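Local coordinates for CBS domain-containing protein (Pyrococcus horikoshii, PDB 2YZI), which is of unknown function but carries two CBS domains, modules that in related proteins commonly bind adenosyl compounds and regulate partner domains, at residues A29-L32 with M33-D37; F53-K56 with S57-I60; L123-S127 with R128-E132. All coordinates share one frame; numbering follows the deposited sequence.

Contact 1 (A29-L32 with M33-D37); sequences ASRL and MMEFD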
ATOM      1  N   ALA B  29      17.012  -1.864  -2.675  1.00 24.86           N
ATOM      2  CA  ALA B  29      15.687  -2.117  -3.220  1.00 24.35           C
ATOM      3  C   ALA B  29      14.690  -1.128  -2.588  1.00 24.51           C
ATOM      4  O   ALA B  29      13.798  -0.606  -3.263  1.00 23.14           O
ATOM      5  CB  ALA B  29      15.271  -3.555  -2.929  1.00 25.78           C
ATOM      6  N   SER B  30      14.853  -0.865  -1.293  1.00 24.15           N
ATOM      7  CA  SER B  30      13.975   0.076  -0.599  1.00 23.89           C
ATOM      8  C   SER B  30      14.065   1.477  -1.199  1.00 24.20           C
ATOM      9  O   SER B  30      13.050   2.146  -1.380  1.00 23.11           O
ATOM     10  CB  SER B  30      14.318   0.148   0.895  1.00 23.38           C
ATOM     11  OG  SER B  30      13.892  -1.014   1.582  1.00 24.30           O
ATOM     12  N   ARG B  31      15.282   1.915  -1.508  1.00 24.38           N
ATOM     13  CA  ARG B  31      15.479   3.239  -2.075  1.00 25.28           C
ATOM     14  C   ARG B  31      14.866   3.319  -3.461  1.00 26.02           C
ATOM     15  O   ARG B  31      14.205   4.300  -3.807  1.00 26.69           O
ATOM     16  CB  ARG B  31      16.965   3.578  -2.162  1.00 26.68           C
ATOM     17  CG  ARG B  31      17.240   4.976  -2.691  1.00 26.74           C
ATOM     18  CD  ARG B  31      18.625   5.040  -3.262  1.00 31.42           C
ATOM     19  NE  ARG B  31      18.771   4.127  -4.393  1.00 31.77           N
ATOM     20  CZ  ARG B  31      18.260   4.348  -5.597  1.00 31.16           C
ATOM     21  NH1 ARG B  31      17.568   5.456  -5.838  1.00 31.15           N
ATOM     22  NH2 ARG B  31      18.442   3.460  -6.561  1.00 31.00           N
ATOM     23  N   LEU B  32      15.098   2.283  -4.255  1.00 25.67           N
ATOM     24  CA  LEU B  32      14.552   2.223  -5.602  1.00 27.41           C
ATOM     25  C   LEU B  32      13.021   2.312  -5.564  1.00 29.17           C
ATOM     26  O   LEU B  32      12.405   2.977  -6.402  1.00 26.52           O
ATOM     27  CB  LEU B  32      14.995   0.922  -6.274  1.00 26.63           C
ATOM     28  CG  LEU B  32      14.601   0.665  -7.728  1.00 27.66           C
ATOM     29  CD1 LEU B  32      15.123   1.770  -8.637  1.00 25.99           C
ATOM     30  CD2 LEU B  32      15.166  -0.689  -8.147  1.00 26.49           C
HETATM   31  N   MSE B  33      12.414   1.646  -4.581  1.00 37.95           N
HETATM   32  CA  MSE B  33      10.960   1.644  -4.437  1.00 35.20           C
HETATM   33  C   MSE B  33      10.428   3.028  -4.090  1.00 34.68           C
HETATM   34  O   MSE B  33       9.389   3.451  -4.595  1.00 34.63           O
HETATM   35  CB  MSE B  33      10.529   0.659  -3.345  1.00 34.05           C
HETATM   36  CG  MSE B  33      10.669  -0.808  -3.707  1.00 36.10           C
HETATM   37 SE   MSE B  33      10.454  -1.883  -2.094  1.00 38.94          SE
HETATM   38  CE  MSE B  33       8.707  -2.669  -2.455  1.00 36.06           C
HETATM   39  N   MSE B  34      11.135   3.729  -3.214  1.00 34.11           N
HETATM   40  CA  MSE B  34      10.707   5.063  -2.817  1.00 33.14           C
HETATM   41  C   MSE B  34      10.919   6.038  -3.970  1.00 31.61           C
HETATM   42  O   MSE B  34      10.143   6.970  -4.141  1.00 31.77           O
HETATM   43  CB  MSE B  34      11.482   5.531  -1.580  1.00 34.61           C
HETATM   44  CG  MSE B  34      11.300   4.635  -0.359  1.00 36.64           C
HETATM   45 SE   MSE B  34       9.430   4.467   0.149  1.00 39.84          SE
HETATM   46  CE  MSE B  34       9.595   3.488   1.799  1.00 38.53           C
ATOM     47  N   GLU B  35      11.960   5.807  -4.768  1.00 30.99           N
ATOM     48  CA  GLU B  35      12.267   6.674  -5.903  1.00 29.58           C
ATOM     49  C   GLU B  35      11.184   6.596  -6.971  1.00 28.83           C
ATOM     50  O   GLU B  35      10.680   7.617  -7.430  1.00 28.68           O
ATOM     51  CB  GLU B  35      13.608   6.287  -6.531  1.00 31.17           C
ATOM     52  CG  GLU B  35      14.070   7.236  -7.647  1.00 35.12           C
ATOM     53  CD  GLU B  35      15.274   6.721  -8.425  1.00 35.75           C
ATOM     54  OE1 GLU B  35      16.119   6.006  -7.840  1.00 36.58           O
ATOM     55  OE2 GLU B  35      15.385   7.048  -9.622  1.00 37.40           O
ATOM     56  N   PHE B  36      10.829   5.376  -7.355  1.00 27.55           N
ATOM     57  CA  PHE B  36       9.824   5.159  -8.385  1.00 27.25           C
ATOM     58  C   PHE B  36       8.392   4.940  -7.906  1.00 27.22           C
ATOM     59  O   PHE B  36       7.518   4.567  -8.685  1.00 27.13           O
ATOM     60  CB  PHE B  36      10.280   4.027  -9.295  1.00 27.07           C
ATOM     61  CG  PHE B  36      11.375   4.440 -10.232  1.00 28.43           C
ATOM     62  CD1 PHE B  36      11.087   5.220 -11.348  1.00 30.18           C
ATOM     63  CD2 PHE B  36      12.695   4.111  -9.971  1.00 26.71           C
ATOM     64  CE1 PHE B  36      12.099   5.670 -12.187  1.00 28.49           C
ATOM     65  CE2 PHE B  36      13.712   4.556 -10.808  1.00 27.80           C
ATOM     66  CZ  PHE B  36      13.412   5.338 -11.916  1.00 28.21           C
ATOM     67  N   ASP B  37       8.162   5.170  -6.620  1.00 26.92           N
ATOM     68  CA  ASP B  37       6.829   5.077  -6.053  1.00 28.04           C
ATOM     69  C   ASP B  37       6.079   3.758  -6.251  1.00 27.67           C
ATOM     70  O   ASP B  37       4.891   3.767  -6.600  1.00 27.27           O
ATOM     71  CB  ASP B  37       5.984   6.216  -6.621  1.00 31.11           C
ATOM     72  CG  ASP B  37       4.952   6.715  -5.647  1.00 35.49           C
ATOM     73  OD1 ASP B  37       5.354   7.267  -4.601  1.00 40.57           O
ATOM     74  OD2 ASP B  37       3.744   6.560  -5.917  1.00 36.05           O
TER
HETATM   75  O   HOH W   1      17.386   4.326  -9.454  1.00 34.91           O
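The last turns of helix 26-35, the helix of the beta-alpha-beta unit that links strands 19-20 and 40-44, carry two side-chain pairs four residues apart: Arg31 with Glu35 and Leu32 with Phe36. The backbone still runs in i to i+4 steps, from Met33 N to Ala29 O (3.0 Å) through to Phe36 N on Leu32 O (3.0 Å), and Phe36 is the first residue to leave helical angles. Arg31 and Glu35 lie side by side and point the same way. Arg31 sends CG anti to its backbone nitrogen (chi1 -177°) and then bends at chi3, which brings the guanidinium alongside the extended glutamate. NH1 of Arg31 meets OE1 of Glu35 at 2.5 Å, a short salt bridge made in the guanidinium plane, with the carboxylate turned 42° from it. A water closes the fork, accepting from Arg31 NH2 at 3.2 Å and donating to Glu35 OE1 at 2.7 Å, so two donors grip that oxygen. Next to them, CD1 of Leu32 sits at the ring edge of Phe36, 3.6 Å from CD2. Glu28 holds NH2 of Arg31 from the preceding turn. On the buried side the selenomethionine Met33 packs on Leu41 of strand 40-44 and on Lys56 and Ile59 of helix 56-64, while Met34, also selenomethionine, touches Ile60 of the second subunit.

Contact 2 (F53-K56 with S57-I60); sequences FFTK and SDII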
ATOM      1  N   PHE B  53       9.651 -12.269  -6.088  1.00 16.89           N
ATOM      2  CA  PHE B  53       8.757 -11.130  -5.948  1.00 16.76           C
ATOM      3  C   PHE B  53       8.667 -10.780  -4.466  1.00 17.29           C
ATOM      4  O   PHE B  53       8.726 -11.676  -3.607  1.00 18.02           O
ATOM      5  CB  PHE B  53       7.365 -11.522  -6.450  1.00 16.67           C
ATOM      6  CG  PHE B  53       6.332 -10.445  -6.300  1.00 17.10           C
ATOM      7  CD1 PHE B  53       6.196  -9.450  -7.266  1.00 16.87           C
ATOM      8  CD2 PHE B  53       5.467 -10.442  -5.201  1.00 16.58           C
ATOM      9  CE1 PHE B  53       5.214  -8.474  -7.145  1.00 16.06           C
ATOM     10  CE2 PHE B  53       4.482  -9.471  -5.074  1.00 14.23           C
ATOM     11  CZ  PHE B  53       4.356  -8.484  -6.048  1.00 13.92           C
ATOM     12  N   PHE B  54       8.523  -9.493  -4.163  1.00 16.31           N
ATOM     13  CA  PHE B  54       8.401  -9.062  -2.774  1.00 16.17           C
ATOM     14  C   PHE B  54       7.848  -7.641  -2.637  1.00 16.82           C
ATOM     15  O   PHE B  54       8.000  -6.794  -3.521  1.00 16.29           O
ATOM     16  CB  PHE B  54       9.749  -9.201  -2.047  1.00 14.43           C
ATOM     17  CG  PHE B  54      10.780  -8.185  -2.459  1.00 16.47           C
ATOM     18  CD1 PHE B  54      10.774  -6.906  -1.905  1.00 15.10           C
ATOM     19  CD2 PHE B  54      11.775  -8.519  -3.384  1.00 14.44           C
ATOM     20  CE1 PHE B  54      11.750  -5.972  -2.264  1.00 16.50           C
ATOM     21  CE2 PHE B  54      12.756  -7.593  -3.750  1.00 16.78           C
ATOM     22  CZ  PHE B  54      12.747  -6.318  -3.192  1.00 17.07           C
ATOM     23  N   THR B  55       7.193  -7.399  -1.508  1.00 16.67           N
ATOM     24  CA  THR B  55       6.580  -6.105  -1.230  1.00 17.17           C
ATOM     25  C   THR B  55       7.283  -5.381  -0.101  1.00 16.77           C
ATOM     26  O   THR B  55       8.254  -5.876   0.460  1.00 16.20           O
ATOM     27  CB  THR B  55       5.111  -6.271  -0.822  1.00 16.70           C
ATOM     28  OG1 THR B  55       5.048  -6.955   0.436  1.00 19.39           O
ATOM     29  CG2 THR B  55       4.350  -7.063  -1.870  1.00 14.62           C
ATOM     30  N   LYS B  56       6.783  -4.192   0.214  1.00 18.82           N
ATOM     31  CA  LYS B  56       7.329  -3.389   1.295  1.00 18.48           C
ATOM     32  C   LYS B  56       6.964  -4.109   2.588  1.00 17.75           C
ATOM     33  O   LYS B  56       7.733  -4.135   3.551  1.00 16.92           O
ATOM     34  CB  LYS B  56       6.713  -1.989   1.271  1.00 18.51           C
ATOM     35  CG  LYS B  56       7.203  -1.101   0.128  1.00 19.19           C
ATOM     36  CD  LYS B  56       6.535   0.273   0.157  1.00 19.37           C
ATOM     37  CE  LYS B  56       7.064   1.191  -0.949  1.00 19.19           C
ATOM     38  NZ  LYS B  56       6.394   2.531  -0.986  1.00 15.74           N
ATOM     39  N   SER B  57       5.784  -4.712   2.582  1.00 17.62           N
ATOM     40  CA  SER B  57       5.304  -5.441   3.734  1.00 19.10           C
ATOM     41  C   SER B  57       6.243  -6.600   4.052  1.00 21.03           C
ATOM     42  O   SER B  57       6.526  -6.858   5.223  1.00 22.50           O
ATOM     43  CB  SER B  57       3.892  -5.960   3.473  1.00 18.43           C
ATOM     44  OG  SER B  57       3.309  -6.436   4.666  1.00 20.45           O
ATOM     45  N   ASP B  58       6.721  -7.298   3.022  1.00 22.32           N
ATOM     46  CA  ASP B  58       7.633  -8.421   3.232  1.00 22.78           C
ATOM     47  C   ASP B  58       8.879  -7.906   3.929  1.00 22.89           C
ATOM     48  O   ASP B  58       9.429  -8.567   4.805  1.00 22.54           O
ATOM     49  CB  ASP B  58       8.050  -9.071   1.908  1.00 22.44           C
ATOM     50  CG  ASP B  58       6.887  -9.655   1.147  1.00 25.97           C
ATOM     51  OD1 ASP B  58       6.013 -10.303   1.765  1.00 26.84           O
ATOM     52  OD2 ASP B  58       6.852  -9.479  -0.083  1.00 25.78           O
ATOM     53  N   ILE B  59       9.321  -6.723   3.516  1.00 22.89           N
ATOM     54  CA  ILE B  59      10.500  -6.091   4.094  1.00 24.37           C
ATOM     55  C   ILE B  59      10.302  -5.802   5.580  1.00 25.57           C
ATOM     56  O   ILE B  59      11.230  -5.959   6.367  1.00 25.91           O
ATOM     57  CB  ILE B  59      10.837  -4.786   3.344  1.00 22.04           C
ATOM     58  CG1 ILE B  59      11.376  -5.133   1.956  1.00 20.89           C
ATOM     59  CG2 ILE B  59      11.844  -3.958   4.129  1.00 21.64           C
ATOM     60  CD1 ILE B  59      11.467  -3.966   1.012  1.00 19.18           C
ATOM     61  N   ILE B  60       9.093  -5.399   5.969  1.00 26.58           N
ATOM     62  CA  ILE B  60       8.828  -5.109   7.376  1.00 27.32           C
ATOM     63  C   ILE B  60       8.797  -6.403   8.196  1.00 29.88           C
ATOM     64  O   ILE B  60       9.443  -6.504   9.236  1.00 28.66           O
ATOM     65  CB  ILE B  60       7.476  -4.359   7.572  1.00 26.26           C
ATOM     66  CG1 ILE B  60       7.519  -2.972   6.923  1.00 22.22           C
ATOM     67  CG2 ILE B  60       7.188  -4.192   9.058  1.00 24.61           C
ATOM     68  CD1 ILE B  60       8.439  -1.995   7.626  1.00 21.18           C
TER
HETATM   69  O   HOH W   2       3.057  -9.068   0.741  1.00 33.84           O
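With chi1 at 66°, Thr55 holds OG1 between its own backbone nitrogen and carbonyl carbon, and Asp58, whose CG lies beside its backbone nitrogen (chi1 -62°), turns its carboxylate back to meet it. The result is a capping box where strand 50-55 runs into helix 56-64, the two side chains crossing at about a right angle. Asp58 N donates to Thr55 OG1 at 3.1 Å, capping the first turn. In return, Thr55 N reaches Asp58 OD2 at 2.5 Å, a short bond that meets the oxygen on its anti side, 33° out of the carboxylate plane. Asp58 OD1 pairs with Arg61, which helps fix the carboxylate's rotation. The pair's placement is consistent with the threonine and aspartate that contact the phosphate and ribose of bound nucleotides in other CBS domains. Beside the cap, the Phe54 ring packs obliquely against Ile59; Phe54 CE1 lies 3.9 Å from Ile59 CD1, and both face the domain core. The fully extended Lys56 carries NZ to Ser57 OG of the second subunit, and Ser57 OG here receives NZ of that subunit's Lys56. A water sits 2.9 Å from Thr55 OG1 and donates weakly to Asp58 OD1 at 3.4 Å.

Contact 3 (L123-S127 with R128-E132); sequences LLEAS and RRRLE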
ATOM      1  N   LEU B 123      -6.129   1.197  -8.878  1.00 21.18           N
ATOM      2  CA  LEU B 123      -7.548   1.207  -8.548  1.00 20.89           C
ATOM      3  C   LEU B 123      -7.993   2.641  -8.301  1.00 20.61           C
ATOM      4  O   LEU B 123      -9.045   3.072  -8.775  1.00 21.45           O
ATOM      5  CB  LEU B 123      -7.809   0.383  -7.291  1.00 20.47           C
ATOM      6  CG  LEU B 123      -9.250   0.414  -6.770  1.00 21.23           C
ATOM      7  CD1 LEU B 123     -10.175  -0.192  -7.821  1.00 18.11           C
ATOM      8  CD2 LEU B 123      -9.353  -0.352  -5.445  1.00 18.31           C
ATOM      9  N   LEU B 124      -7.184   3.369  -7.538  1.00 21.80           N
ATOM     10  CA  LEU B 124      -7.463   4.758  -7.232  1.00 22.33           C
ATOM     11  C   LEU B 124      -7.539   5.550  -8.531  1.00 23.43           C
ATOM     12  O   LEU B 124      -8.423   6.397  -8.713  1.00 23.15           O
ATOM     13  CB  LEU B 124      -6.359   5.338  -6.347  1.00 21.96           C
ATOM     14  CG  LEU B 124      -6.593   6.807  -5.981  1.00 21.17           C
ATOM     15  CD1 LEU B 124      -7.920   6.909  -5.209  1.00 21.14           C
ATOM     16  CD2 LEU B 124      -5.424   7.359  -5.160  1.00 19.86           C
ATOM     17  N   GLU B 125      -6.600   5.267  -9.431  1.00 25.11           N
ATOM     18  CA  GLU B 125      -6.540   5.934 -10.727  1.00 26.95           C
ATOM     19  C   GLU B 125      -7.836   5.680 -11.519  1.00 26.15           C
ATOM     20  O   GLU B 125      -8.412   6.601 -12.106  1.00 26.50           O
ATOM     21  CB  GLU B 125      -5.344   5.403 -11.515  1.00 30.59           C
ATOM     22  CG  GLU B 125      -4.672   6.418 -12.393  1.00 37.43           C
ATOM     23  CD  GLU B 125      -3.880   7.422 -11.591  1.00 40.45           C
ATOM     24  OE1 GLU B 125      -4.487   8.208 -10.835  1.00 41.84           O
ATOM     25  OE2 GLU B 125      -2.642   7.416 -11.719  1.00 44.30           O
ATOM     26  N   ALA B 126      -8.283   4.427 -11.538  1.00 24.92           N
ATOM     27  CA  ALA B 126      -9.499   4.065 -12.249  1.00 24.29           C
ATOM     28  C   ALA B 126     -10.726   4.707 -11.595  1.00 24.72           C
ATOM     29  O   ALA B 126     -11.623   5.179 -12.289  1.00 24.47           O
ATOM     30  CB  ALA B 126      -9.649   2.555 -12.285  1.00 23.99           C
ATOM     31  N   SER B 127     -10.759   4.734 -10.265  1.00 24.66           N
ATOM     32  CA  SER B 127     -11.881   5.330  -9.548  1.00 26.67           C
ATOM     33  C   SER B 127     -11.994   6.823  -9.831  1.00 27.57           C
ATOM     34  O   SER B 127     -13.053   7.414  -9.651  1.00 27.89           O
ATOM     35  CB  SER B 127     -11.727   5.116  -8.045  1.00 27.06           C
ATOM     36  OG  SER B 127     -10.578   5.778  -7.560  1.00 30.82           O
ATOM     37  N   ARG B 128     -10.896   7.429 -10.268  1.00 29.07           N
ATOM     38  CA  ARG B 128     -10.869   8.853 -10.573  1.00 30.90           C
ATOM     39  C   ARG B 128     -11.066   9.117 -12.064  1.00 30.88           C
ATOM     40  O   ARG B 128     -11.033  10.259 -12.509  1.00 30.60           O
ATOM     41  CB  ARG B 128      -9.541   9.461 -10.109  1.00 32.02           C
ATOM     42  CG  ARG B 128      -9.433   9.666  -8.604  1.00 32.69           C
ATOM     43  CD  ARG B 128      -8.010  10.056  -8.185  1.00 34.85           C
ATOM     44  NE  ARG B 128      -7.551  11.312  -8.780  1.00 36.61           N
ATOM     45  CZ  ARG B 128      -8.055  12.510  -8.496  1.00 35.62           C
ATOM     46  NH1 ARG B 128      -9.041  12.629  -7.619  1.00 34.80           N
ATOM     47  NH2 ARG B 128      -7.568  13.591  -9.093  1.00 36.73           N
ATOM     48  N   ARG B 129     -11.256   8.047 -12.831  1.00 32.20           N
ATOM     49  CA  ARG B 129     -11.470   8.144 -14.273  1.00 32.93           C
ATOM     50  C   ARG B 129     -10.364   8.907 -15.008  1.00 33.11           C
ATOM     51  O   ARG B 129     -10.643   9.868 -15.723  1.00 33.72           O
ATOM     52  CB  ARG B 129     -12.829   8.806 -14.549  1.00 34.22           C
ATOM     53  CG  ARG B 129     -14.007   8.070 -13.920  1.00 36.20           C
ATOM     54  CD  ARG B 129     -15.114   9.025 -13.472  1.00 39.70           C
ATOM     55  NE  ARG B 129     -15.893   9.578 -14.577  1.00 41.19           N
ATOM     56  CZ  ARG B 129     -16.923  10.404 -14.420  1.00 43.00           C
ATOM     57  NH1 ARG B 129     -17.297  10.778 -13.204  1.00 41.49           N
ATOM     58  NH2 ARG B 129     -17.589  10.849 -15.479  1.00 42.79           N
ATOM     59  N   ARG B 130      -9.119   8.469 -14.837  1.00 33.17           N
ATOM     60  CA  ARG B 130      -7.974   9.100 -15.493  1.00 31.87           C
ATOM     61  C   ARG B 130      -7.499   8.232 -16.668  1.00 30.84           C
ATOM     62  O   ARG B 130      -7.112   7.083 -16.486  1.00 30.76           O
ATOM     63  CB  ARG B 130      -6.854   9.312 -14.470  1.00 32.62           C
ATOM     64  CG  ARG B 130      -7.285  10.212 -13.318  1.00 37.41           C
ATOM     65  CD  ARG B 130      -6.315  10.226 -12.141  1.00 41.17           C
ATOM     66  NE  ARG B 130      -5.170  11.115 -12.331  1.00 46.00           N
ATOM     67  CZ  ARG B 130      -4.039  10.778 -12.945  1.00 49.41           C
ATOM     68  NH1 ARG B 130      -3.885   9.556 -13.441  1.00 51.18           N
ATOM     69  NH2 ARG B 130      -3.054  11.660 -13.051  1.00 49.76           N
ATOM     70  N   LEU B 131      -7.531   8.789 -17.874  1.00 30.13           N
ATOM     71  CA  LEU B 131      -7.150   8.050 -19.072  1.00 30.21           C
ATOM     72  C   LEU B 131      -5.697   8.121 -19.521  1.00 30.94           C
ATOM     73  O   LEU B 131      -5.093   9.189 -19.608  1.00 30.29           O
ATOM     74  CB  LEU B 131      -8.040   8.470 -20.240  1.00 30.63           C
ATOM     75  CG  LEU B 131      -9.492   7.990 -20.218  1.00 33.90           C
ATOM     76  CD1 LEU B 131     -10.259   8.618 -21.383  1.00 32.88           C
ATOM     77  CD2 LEU B 131      -9.525   6.460 -20.308  1.00 33.43           C
ATOM     78  N   GLU B 132      -5.144   6.955 -19.821  1.00 31.53           N
ATOM     79  CA  GLU B 132      -3.773   6.852 -20.291  1.00 31.52           C
ATOM     80  C   GLU B 132      -3.827   7.073 -21.807  1.00 29.91           C
ATOM     81  O   GLU B 132      -4.534   6.360 -22.521  1.00 29.30           O
ATOM     82  CB  GLU B 132      -3.229   5.459 -19.974  1.00 34.11           C
ATOM     83  CG  GLU B 132      -1.751   5.276 -20.255  1.00 39.72           C
ATOM     84  CD  GLU B 132      -1.348   3.811 -20.294  1.00 43.48           C
ATOM     85  OE1 GLU B 132      -1.697   3.068 -19.344  1.00 45.30           O
ATOM     86  OE2 GLU B 132      -0.684   3.405 -21.275  1.00 43.70           O
TER
HETATM   87  O   HOH W   3      -5.075  10.906  -9.350  1.00 48.26           O
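Arg128 folds back along Leu124 at the end of helix 120-127, where the chain turns out of the helix through a Schellman motif. Its CB lies 3.5 Å from Leu124 O, and CG, set beside the backbone nitrogen by a chi1 of -75°, passes the same oxygen at a similar range. CD then runs alongside the leucine, 4.2 Å from Leu124 CG, the two side chains pointing the same way. A bend at chi3 turns the guanidinium aside, and NE gives its proton to a water 2.6 Å away. That water in turn donates to Glu125 OE1 at 3.1 Å, so arginine and glutamate are joined through it and not directly. Arg130 also reaches Glu125, its guanidinium presenting a face to OE1 and forming a salt bridge through NH1, whose modelled place is uncertain. The backbone turn itself is made by Arg129, which takes a positive phi of 55°: its N binds Ala126 O at 2.9 Å, while Arg130 N reaches Glu125 O weakly at 3.4 Å. Ser127 OG also donates to Leu124 O, at 2.5 Å, from a side chain doubled back over the preceding turn. Beyond these residues, Leu124 and Ser127 pack on Leu95 of the second subunit, and Arg128 on its Ala99. Putting an alanine at Glu125 would probably take an acceptor from the water that links this position to Arg128, and the acidic neighbour from Arg130, leaving the Arg128 guanidinium freer to turn. With three arginines in a row, the carboxylate is likely to offset part of the positive charge gathered at this surface end of the helix.

In the fold
Contacts 1 and 2 come first along the chain and share one CBS domain: helix 26-35 and helix 56-64 lie beside each other against the same sheet, and the centres of contacts 1 and 2 are about 12 Å apart. They touch directly, Ala29 packing on Phe54 and Ser30 on Ile59. Contact 3 comes last, at the end of helix 120-127 in the second CBS domain. Its centre is 23 Å from that of contact 1 and 25 Å from that of contact 2, with nearest atoms about 9 and 13 Å away, and it lies across the chain's centre from contact 2. All three touch the second subunit, so helices from both CBS domains contribute to the dimer interface.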